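Local coordinates for protein acetylxylan esterase A (Aspergillus awamori, PDB 5X6S) that removes acetyl groups from the backbone of acetylated xylans and xylo-oligosaccharides, acting as a secreted serine esterase in the breakdown of plant biomass, at residues 51-56 against 266-271; 139-144 against 194-199; 229-234 against 241-246. All coordinates share one frame; numbering follows the deposited sequence.

Contact 1: 51-56 against 266-271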
loop_
_atom_site.group_PDB
_atom_site.type_symbol
_atom_site.label_atom_id
_atom_site.label_comp_id
_atom_site.label_asym_id
_atom_site.label_seq_id
_atom_site.Cartn_x
_atom_site.Cartn_y
_atom_site.Cartn_z
ATOM N N SER A 51 17.156 -10.027 -18.854
ATOM C CA SER A 51 16.619 -8.723 -18.529
ATOM C C SER A 51 17.716 -8.030 -17.770
ATOM O O SER A 51 18.598 -8.700 -17.259
ATOM C CB SER A 51 15.360 -8.839 -17.671
ATOM O OG SER A 51 15.585 -9.539 -16.451
ATOM N N PRO A 52 17.635 -6.697 -17.675
ATOM C CA PRO A 52 18.693 -5.962 -16.992
ATOM C C PRO A 52 18.494 -5.813 -15.494
ATOM O O PRO A 52 19.320 -5.152 -14.869
ATOM C CB PRO A 52 18.622 -4.573 -17.666
ATOM C CG PRO A 52 17.155 -4.398 -17.994
ATOM C CD PRO A 52 16.707 -5.797 -18.412
ATOM N N TYR A 53 17.429 -6.367 -14.904
ATOM C CA TYR A 53 17.051 -5.995 -13.523
ATOM C C TYR A 53 18.036 -6.409 -12.448
ATOM O O TYR A 53 18.240 -5.674 -11.470
ATOM C CB TYR A 53 15.610 -6.484 -13.164
ATOM C CG TYR A 53 14.593 -5.953 -14.128
ATOM C CD1 TYR A 53 14.428 -4.597 -14.282
ATOM C CD2 TYR A 53 13.916 -6.809 -15.018
ATOM C CE1 TYR A 53 13.541 -4.066 -15.237
ATOM C CE2 TYR A 53 13.060 -6.298 -15.972
ATOM C CZ TYR A 53 12.874 -4.932 -16.069
ATOM O OH TYR A 53 12.062 -4.430 -17.015
ATOM N N ALA A 54 18.633 -7.586 -12.586
ATOM C CA ALA A 54 19.674 -8.007 -11.606
ATOM C C ALA A 54 20.909 -7.118 -11.659
ATOM O O ALA A 54 21.453 -6.764 -10.617
ATOM C CB ALA A 54 20.077 -9.484 -11.823
ATOM N N THR A 55 21.329 -6.720 -12.859
ATOM C CA THR A 55 22.436 -5.795 -13.028
ATOM C C THR A 55 22.077 -4.460 -12.348
ATOM O O THR A 55 22.858 -3.904 -11.578
ATOM C CB THR A 55 22.789 -5.582 -14.543
ATOM O OG1 THR A 55 23.295 -6.798 -15.080
ATOM C CG2 THR A 55 23.825 -4.501 -14.756
ATOM N N LEU A 56 20.879 -3.964 -12.632
ATOM C CA LEU A 56 20.398 -2.707 -12.020
ATOM C C LEU A 56 20.218 -2.782 -10.480
ATOM O O LEU A 56 20.444 -1.773 -9.768
ATOM C CB LEU A 56 19.131 -2.242 -12.722
ATOM C CG LEU A 56 19.266 -1.813 -14.201
ATOM C CD1 LEU A 56 17.920 -1.801 -14.903
ATOM C CD2 LEU A 56 19.972 -0.448 -14.337
ATOM N N ASP A 266 17.133 1.347 -17.884
ATOM C CA ASP A 266 17.353 2.616 -17.227
ATOM C C ASP A 266 16.055 3.449 -17.156
ATOM O O ASP A 266 15.788 4.110 -16.149
ATOM C CB ASP A 266 18.468 3.459 -17.889
ATOM C CG ASP A 266 19.824 2.713 -17.994
ATOM O OD1 ASP A 266 20.067 1.716 -17.322
ATOM O OD2 ASP A 266 20.652 3.150 -18.810
ATOM N N LYS A 267 15.272 3.401 -18.219
ATOM C CA LYS A 267 13.959 4.088 -18.237
ATOM C C LYS A 267 12.992 3.544 -17.190
ATOM O O LYS A 267 12.207 4.285 -16.616
ATOM C CB LYS A 267 13.323 4.060 -19.633
ATOM C CG LYS A 267 14.116 4.747 -20.750
ATOM C CD LYS A 267 14.777 6.036 -20.320
ATOM C CE LYS A 267 13.824 7.161 -20.219
ATOM N NZ LYS A 267 14.581 8.466 -20.168
ATOM N N ASP A 268 13.057 2.241 -16.944
ATOM C CA ASP A 268 12.244 1.618 -15.894
ATOM C C ASP A 268 12.641 2.207 -14.553
ATOM O O ASP A 268 11.772 2.552 -13.747
ATOM C CB ASP A 268 12.412 0.092 -15.835
ATOM C CG ASP A 268 11.918 -0.638 -17.057
ATOM O OD1 ASP A 268 11.220 -0.068 -17.930
ATOM O OD2 ASP A 268 12.261 -1.848 -17.195
ATOM N N MET A 269 13.951 2.309 -14.294
ATOM C CA MET A 269 14.469 2.914 -13.073
ATOM C C MET A 269 13.913 4.323 -12.801
ATOM O O MET A 269 13.651 4.717 -11.645
ATOM C CB MET A 269 16.016 2.915 -13.083
ATOM C CG MET A 269 16.692 1.540 -13.119
ATOM S SD MET A 269 16.136 0.421 -11.776
ATOM C CE MET A 269 14.822 -0.492 -12.571
ATOM N N GLU A 270 13.774 5.089 -13.880
ATOM C CA GLU A 270 13.272 6.458 -13.827
ATOM C C GLU A 270 11.768 6.445 -13.541
ATOM O O GLU A 270 11.310 7.198 -12.706
ATOM C CB GLU A 270 13.548 7.165 -15.149
ATOM C CG GLU A 270 15.001 7.553 -15.310
ATOM C CD GLU A 270 15.336 8.107 -16.701
ATOM O OE1 GLU A 270 14.417 8.547 -17.429
ATOM O OE2 GLU A 270 16.521 8.054 -17.064
ATOM N N TRP A 271 11.021 5.553 -14.214
ATOM C CA TRP A 271 9.569 5.486 -14.021
ATOM C C TRP A 271 9.254 5.038 -12.597
ATOM O O TRP A 271 8.367 5.585 -11.910
ATOM C CB TRP A 271 8.947 4.523 -15.028
ATOM C CG TRP A 271 7.473 4.307 -14.863
ATOM C CD1 TRP A 271 6.838 3.148 -14.575
ATOM C CD2 TRP A 271 6.453 5.319 -14.938
ATOM N NE1 TRP A 271 5.490 3.353 -14.504
ATOM C CE2 TRP A 271 5.227 4.684 -14.731
ATOM C CE3 TRP A 271 6.465 6.701 -15.198
ATOM C CZ2 TRP A 271 4.020 5.372 -14.763
ATOM C CZ3 TRP A 271 5.225 7.381 -15.228
ATOM C CH2 TRP A 271 4.054 6.716 -15.001
#
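With chi1 of -57° at Tyr53 and -65° at Asp268, each side chain leaves its helix with CG opposite its own carbonyl carbon, and the phenol and the carboxylate are carried toward each other between the helices. There Tyr53 OH donates a hydrogen bond to Asp268 OD2 at 2.6 Å. The hydroxyl meets the oxygen almost end-on to its C-O bond, and the ring and carboxylate planes differ by just 17°. Asp268 OD2 lies at the edge of the ring, in its plane, and also comes within 3.2 Å of Tyr53 CE1.

A second, largely apolar patch lies beside this bond. Met269 is bent at both chi2 and chi3, which turns its thioether back over the leucine: Met269 CG rests 4.0 Å from Leu56 CD1, and Met269 SD is 4.1 Å from Leu56 CB. The methyl group CE continues toward the edge of the Tyr53 ring, with 4.5 Å between CE and CD1 of the tyrosine. Leu56 CD2 faces the more exposed end of the contact, where Asp266 OD1 approaches it to 3.7 Å.

These side chains join the start of helix 53-60 to the C-terminal helix 265-272, against one face of the central sheet of the alpha/beta-hydrolase fold. Tyr53 also packs on Val64 and Tyr66 of strand 63-68 and on Tyr142 of strand 138-142.

The other carboxylate oxygen, Asp268 OD1, accepts a bond from Tyr142 OH. Two phenols thus grip the buried carboxylate, one on each oxygen, which fixes its rotation and would help it to remain charged in the interior; the short Tyr53 bond is consistent with an ionised acceptor.

Contact 2: 139-144 against 194-199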
loop_
_atom_site.group_PDB
_atom_site.type_symbol
_atom_site.label_atom_id
_atom_site.label_comp_id
_atom_site.label_asym_id
_atom_site.label_seq_id
_atom_site.Cartn_x
_atom_site.Cartn_y
_atom_site.Cartn_z
ATOM N N ALA A 139 4.086 0.293 -12.497
ATOM C CA ALA A 139 4.209 -0.880 -13.341
ATOM C C ALA A 139 4.643 -0.462 -14.708
ATOM O O ALA A 139 4.203 0.624 -15.178
ATOM C CB ALA A 139 2.895 -1.596 -13.481
ATOM N N THR A 140 5.432 -1.316 -15.377
ATOM C CA THR A 140 5.855 -1.075 -16.788
ATOM C C THR A 140 5.468 -2.288 -17.595
ATOM O O THR A 140 5.868 -3.420 -17.263
ATOM C CB THR A 140 7.388 -0.720 -16.900
ATOM O OG1 THR A 140 7.663 0.514 -16.211
ATOM C CG2 THR A 140 7.842 -0.561 -18.373
ATOM N N VAL A 141 4.729 -2.085 -18.670
ATOM C CA VAL A 141 4.179 -3.127 -19.510
ATOM C C VAL A 141 4.894 -3.108 -20.864
ATOM O O VAL A 141 4.825 -2.085 -21.601
ATOM C CB VAL A 141 2.637 -2.948 -19.682
ATOM C CG1 VAL A 141 2.009 -3.969 -20.573
ATOM C CG2 VAL A 141 1.932 -2.930 -18.314
ATOM N N TYR A 142 5.621 -4.184 -21.154
ATOM C CA TYR A 142 6.292 -4.383 -22.464
ATOM C C TYR A 142 5.482 -5.316 -23.387
ATOM O O TYR A 142 5.623 -6.551 -23.357
ATOM C CB TYR A 142 7.752 -4.877 -22.315
ATOM C CG TYR A 142 8.672 -3.837 -21.790
ATOM C CD1 TYR A 142 9.118 -2.792 -22.624
ATOM C CD2 TYR A 142 9.101 -3.840 -20.461
ATOM C CE1 TYR A 142 9.931 -1.800 -22.140
ATOM C CE2 TYR A 142 9.961 -2.812 -19.970
ATOM C CZ TYR A 142 10.377 -1.825 -20.832
ATOM O OH TYR A 142 11.199 -0.826 -20.431
ATOM N N SER A 143 4.616 -4.715 -24.230
ATOM C CA SER A 143 3.875 -5.508 -25.251
ATOM C C SER A 143 2.961 -6.563 -24.650
ATOM O O SER A 143 3.222 -7.774 -24.739
ATOM C CB SER A 143 4.836 -6.160 -26.251
ATOM O OG SER A 143 5.783 -5.214 -26.758
ATOM N N GLY A 144 1.902 -6.108 -23.996
ATOM C CA GLY A 144 0.919 -7.005 -23.420
ATOM C C GLY A 144 -0.481 -6.752 -24.004
ATOM O O GLY A 144 -0.627 -6.209 -25.110
ATOM N N MET A 194 0.920 3.497 -14.270
ATOM C CA MET A 194 1.092 2.594 -15.375
ATOM C C MET A 194 1.892 3.204 -16.530
ATOM O O MET A 194 1.598 4.305 -16.975
ATOM C CB MET A 194 -0.248 2.124 -15.914
ATOM C CG MET A 194 -1.193 1.491 -14.919
ATOM S SD MET A 194 -0.443 0.040 -14.075
ATOM C CE MET A 194 -0.303 -1.059 -15.433
ATOM N N GLN A 195 2.862 2.448 -17.037
ATOM C CA GLN A 195 3.628 2.804 -18.231
ATOM C C GLN A 195 3.536 1.663 -19.195
ATOM O O GLN A 195 3.949 0.519 -18.881
ATOM C CB GLN A 195 5.090 3.058 -17.858
ATOM C CG GLN A 195 5.979 3.427 -19.006
ATOM C CD GLN A 195 7.419 3.634 -18.538
ATOM O OE1 GLN A 195 8.083 2.684 -18.062
ATOM N NE2 GLN A 195 7.895 4.871 -18.620
ATOM N N ILE A 196 2.987 1.943 -20.382
ATOM C CA ILE A 196 2.616 0.930 -21.378
ATOM C C ILE A 196 3.431 1.105 -22.672
ATOM O O ILE A 196 3.265 2.115 -23.375
ATOM C CB ILE A 196 1.102 1.026 -21.716
ATOM C CG1 ILE A 196 0.263 1.136 -20.443
ATOM C CG2 ILE A 196 0.649 -0.078 -22.695
ATOM C CD1 ILE A 196 0.371 -0.035 -19.455
ATOM N N TYR A 197 4.287 0.131 -23.004
ATOM C CA TYR A 197 5.021 0.108 -24.262
ATOM C C TYR A 197 4.368 -0.857 -25.245
ATOM O O TYR A 197 3.887 -1.918 -24.868
ATOM C CB TYR A 197 6.449 -0.405 -24.069
ATOM C CG TYR A 197 7.432 0.494 -23.346
ATOM C CD1 TYR A 197 7.521 0.527 -21.937
ATOM C CD2 TYR A 197 8.336 1.269 -24.069
ATOM C CE1 TYR A 197 8.487 1.323 -21.293
ATOM C CE2 TYR A 197 9.319 2.041 -23.424
ATOM C CZ TYR A 197 9.394 2.071 -22.051
ATOM O OH TYR A 197 10.380 2.844 -21.464
ATOM N N HIS A 198 4.436 -0.550 -26.532
ATOM C CA HIS A 198 3.971 -1.476 -27.561
ATOM C C HIS A 198 4.633 -1.075 -28.883
ATOM O O HIS A 198 4.929 0.094 -29.092
ATOM C CB HIS A 198 2.446 -1.460 -27.705
ATOM C CG HIS A 198 1.843 -2.790 -28.044
ATOM N ND1 HIS A 198 1.173 -3.549 -27.115
ATOM C CD2 HIS A 198 1.867 -3.533 -29.181
ATOM C CE1 HIS A 198 0.820 -4.703 -27.644
ATOM N NE2 HIS A 198 1.208 -4.708 -28.912
ATOM N N GLY A 199 4.827 -2.049 -29.762
ATOM C CA GLY A 199 5.408 -1.777 -31.090
ATOM C C GLY A 199 4.346 -1.733 -32.186
ATOM O O GLY A 199 3.389 -2.517 -32.156
HETATM O O HOH W 1 5.176 -4.922 -29.399
HETATM O O HOH W 2 1.349 -3.254 -24.320
#
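Backbone hydrogen bonds run from Ala139 and Gln195 to Ser143 and Tyr197. The strands are parallel, 4.7 Å apart at closest approach, and their directions differ by 11°. Gln195 and Tyr197 each bond to both flanking residues of the other segment, Gln195 to Ala139 and Val141, Tyr197 to Val141 and Ser143. The middle bonds are the straighter ones: Tyr197 N meets Val141 O at 2.7 Å, with an angle of 165° at the hydrogen.

Among polar side chains, Thr140 OG1 donates to Gln195 OE1 at 2.9 Å, tilted from the amide plane. The glutamine chain is fully extended, with CG anti to the backbone N, and this places OE1 alongside the threonine. Gln195 NE2 turns to Gln250 OE1.

Aromatic contact follows on the same face, where the rings of Tyr142 and Tyr197 form an offset stack, centroids 4.5 Å apart and planes inclined by 21°. Tyr142 CE1 lies above the rim of the Tyr197 ring, while Thr140 CG2 touches that ring's edge, 3.5 Å from Tyr197 CE1.

On the reverse face the contacts are apolar. Val141 CG2 and Ile196 CD1 press together at 3.5 Å, tighter than usual, and Met194 curls its SD to 3.8 Å from Ala139 CB.

Two waters complete the C-terminal ends: one links Ser143 OG, also bonded to Val261 N, to Gly199 N; the other accepts from Gly144 N, donates to Tyr197 O and bonds to His198 ND1, whose ring bonds through NE2 to Leu205 O. The side chain of Ser143 is about 6 Å from that of Ser119, the probable nucleophile.

The pair lies inside the central sheet, between strands 113-118 and 249-254. Helix 265-272 covers the Thr140 and Gln195 face, helices 120-131 and 208-221 the Val141 and Ile196 face.

Contact 3: 229-234 against 241-246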
loop_
_atom_site.group_PDB
_atom_site.type_symbol
_atom_site.label_atom_id
_atom_site.label_comp_id
_atom_site.label_asym_id
_atom_site.label_seq_id
_atom_site.Cartn_x
_atom_site.Cartn_y
_atom_site.Cartn_z
ATOM N N GLU A 229 -2.201 14.799 -21.470
ATOM C CA GLU A 229 -1.533 16.018 -21.037
ATOM C C GLU A 229 -0.411 16.468 -21.971
ATOM O O GLU A 229 -0.172 17.683 -22.093
ATOM C CB GLU A 229 -0.826 15.829 -19.703
ATOM C CG GLU A 229 -1.573 16.233 -18.484
ATOM C CD GLU A 229 -0.750 15.996 -17.230
ATOM O OE1 GLU A 229 0.488 15.721 -17.298
ATOM O OE2 GLU A 229 -1.368 16.083 -16.156
ATOM N N LYS A 230 0.335 15.502 -22.496
ATOM C CA LYS A 230 1.582 15.793 -23.239
ATOM C C LYS A 230 1.906 14.709 -24.251
ATOM O O LYS A 230 1.613 13.518 -24.007
ATOM C CB LYS A 230 2.727 15.941 -22.257
ATOM C CG LYS A 230 3.989 16.584 -22.805
ATOM C CD LYS A 230 5.008 16.733 -21.675
ATOM C CE LYS A 230 6.391 17.097 -22.178
ATOM N NZ LYS A 230 7.229 17.756 -21.112
ATOM N N THR A 231 2.513 15.102 -25.391
ATOM C CA THR A 231 3.080 14.140 -26.347
ATOM C C THR A 231 4.538 14.520 -26.581
ATOM O O THR A 231 4.870 15.714 -26.622
ATOM C CB THR A 231 2.311 14.005 -27.698
ATOM O OG1 THR A 231 2.219 15.283 -28.393
ATOM C CG2 THR A 231 0.937 13.457 -27.492
ATOM N N GLU A 232 5.417 13.513 -26.634
ATOM C CA GLU A 232 6.855 13.744 -26.743
ATOM C C GLU A 232 7.398 12.897 -27.876
ATOM O O GLU A 232 7.355 11.655 -27.848
ATOM C CB GLU A 232 7.612 13.414 -25.423
ATOM C CG GLU A 232 7.087 14.120 -24.164
ATOM C CD GLU A 232 7.614 13.516 -22.827
ATOM O OE1 GLU A 232 7.702 12.281 -22.707
ATOM O OE2 GLU A 232 7.889 14.264 -21.867
ATOM N N ALA A 233 7.904 13.582 -28.895
ATOM C CA ALA A 233 8.487 12.932 -30.054
ATOM C C ALA A 233 9.810 12.241 -29.654
ATOM O O ALA A 233 10.557 12.754 -28.802
ATOM C CB ALA A 233 8.771 13.970 -31.131
ATOM N N ASN A 234 10.102 11.140 -30.311
ATOM C CA ASN A 234 11.437 10.499 -30.195
ATOM C C ASN A 234 11.873 10.328 -28.728
ATOM O O ASN A 234 12.995 10.665 -28.338
ATOM C CB ASN A 234 12.493 11.303 -31.013
ATOM C CG ASN A 234 12.159 11.335 -32.486
ATOM O OD1 ASN A 234 11.896 10.276 -33.107
ATOM N ND2 ASN A 234 12.095 12.549 -33.056
ATOM N N GLU A 241 7.315 7.264 -29.336
ATOM C CA GLU A 241 6.617 8.482 -28.916
ATOM C C GLU A 241 5.912 8.276 -27.592
ATOM O O GLU A 241 5.162 7.328 -27.453
ATOM C CB GLU A 241 5.561 8.866 -29.974
ATOM C CG GLU A 241 4.780 10.160 -29.672
ATOM C CD GLU A 241 3.554 10.287 -30.591
ATOM O OE1 GLU A 241 2.644 9.385 -30.519
ATOM O OE2 GLU A 241 3.505 11.230 -31.422
ATOM N N THR A 242 6.150 9.183 -26.649
ATOM C CA THR A 242 5.562 9.101 -25.308
ATOM C C THR A 242 4.344 10.025 -25.189
ATOM O O THR A 242 4.438 11.204 -25.452
ATOM C CB THR A 242 6.604 9.439 -24.220
ATOM O OG1 THR A 242 7.699 8.504 -24.297
ATOM C CG2 THR A 242 6.020 9.322 -22.845
ATOM N N THR A 243 3.205 9.459 -24.791
ATOM C CA THR A 243 2.016 10.222 -24.444
ATOM C C THR A 243 1.780 10.093 -22.927
ATOM O O THR A 243 1.610 8.982 -22.431
ATOM C CB THR A 243 0.805 9.676 -25.203
ATOM O OG1 THR A 243 1.031 9.754 -26.623
ATOM C CG2 THR A 243 -0.458 10.471 -24.833
ATOM N N ILE A 244 1.830 11.213 -22.213
ATOM C CA ILE A 244 1.474 11.287 -20.805
ATOM C C ILE A 244 0.003 11.708 -20.597
ATOM O O ILE A 244 -0.368 12.844 -20.899
ATOM C CB ILE A 244 2.393 12.267 -20.079
ATOM C CG1 ILE A 244 3.870 11.861 -20.305
ATOM C CG2 ILE A 244 2.020 12.376 -18.593
ATOM C CD1 ILE A 244 4.845 12.822 -19.671
ATOM N N TRP A 245 -0.839 10.789 -20.130
ATOM C CA TRP A 245 -2.233 11.132 -19.829
ATOM C C TRP A 245 -2.316 11.782 -18.473
ATOM O O TRP A 245 -3.168 12.634 -18.236
ATOM C CB TRP A 245 -3.143 9.931 -19.945
ATOM C CG TRP A 245 -3.624 9.564 -21.300
ATOM C CD1 TRP A 245 -4.831 9.922 -21.885
ATOM C CD2 TRP A 245 -2.971 8.701 -22.236
ATOM N NE1 TRP A 245 -4.948 9.315 -23.104
ATOM C CE2 TRP A 245 -3.819 8.579 -23.358
ATOM C CE3 TRP A 245 -1.745 8.011 -22.230
ATOM C CZ2 TRP A 245 -3.487 7.804 -24.470
ATOM C CZ3 TRP A 245 -1.412 7.266 -23.330
ATOM C CH2 TRP A 245 -2.275 7.164 -24.443
ATOM N N GLY A 246 -1.399 11.408 -17.581
ATOM C CA GLY A 246 -1.268 12.044 -16.283
ATOM C C GLY A 246 -0.225 11.345 -15.410
ATOM O O GLY A 246 0.554 10.522 -15.910
#
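Glu232 and Thr242 project side by side from facing positions of the hairpin, so that the carboxylate lies against the threonine's carbon branch: Glu232 OE1 is 3.4 Å from both CB and CG2 of Thr242. This is a contact of oxygen with carbon, as the hydroxyl Thr242 OG1 bonds instead to Thr235 O. With CG beside its backbone N (chi1 -54°) and the chain extended beyond it, Glu232 also reaches over toward Ile244, where its OE2 passes 4.0 Å from CD1. Lys230 NZ makes a long salt bridge to the same OE2, running along its own strand.

Ile244 is flanked by a second glutamate. Glu229 crosses it at a slant, bringing OE1 to 3.9 Å from Ile244 CG2, and its carboxylate continues to Gly246 CA. On the reverse face Thr231 and Thr243 lie side by side and point the same way, touching through CG2 of the former and OG1 of the latter at 3.8 Å. Thr243 CG2 lies over one face of the Trp245 indole.

Beneath these side chains the strands are antiparallel, with axes at 167°. Lys230 with Ile244 and Glu232 with Thr242 are hydrogen-bonded pairs, and Thr231 with Thr243 is the non-hydrogen-bonded pair between them. At one end Ile244 O accepts from two donors, Glu229 N at 2.7 Å and Lys230 N at 3.2 Å, both in its carbonyl plane; with two residues facing one, this is a classic beta bulge.

The hairpin forms one margin of the large mixed sheet. Strand 230-232 is outermost there within the chain, and strand 240-246 is held on its other side by strand 249-254, through backbone hydrogen bonds of Glu241 with Phe253 and of Thr243 with Gly251, while Trp245 NE1 bonds to Tyr225 O.

How the contacts relate
Contacts 2 and 3 belong to one mixed sheet: contact 2 joins two parallel strands in its interior, contact 3 the antiparallel hairpin at its margin, with strand 249-254 in between. Their centres are about 14 Å apart and their nearest atoms about 6 Å, with no touch. Contact 1 packs helices against this sheet, its centre about 14 Å from that of contact 2, which it meets through Trp271 of helix 265-272, and about 21 Å from that of contact 3, without touching. In sequence, contact 1 spans the other two, which follow in series. The C-terminal helix thus ties an early helix to central strands, the first beside strand 113-118, which leads into the probable catalytic serine.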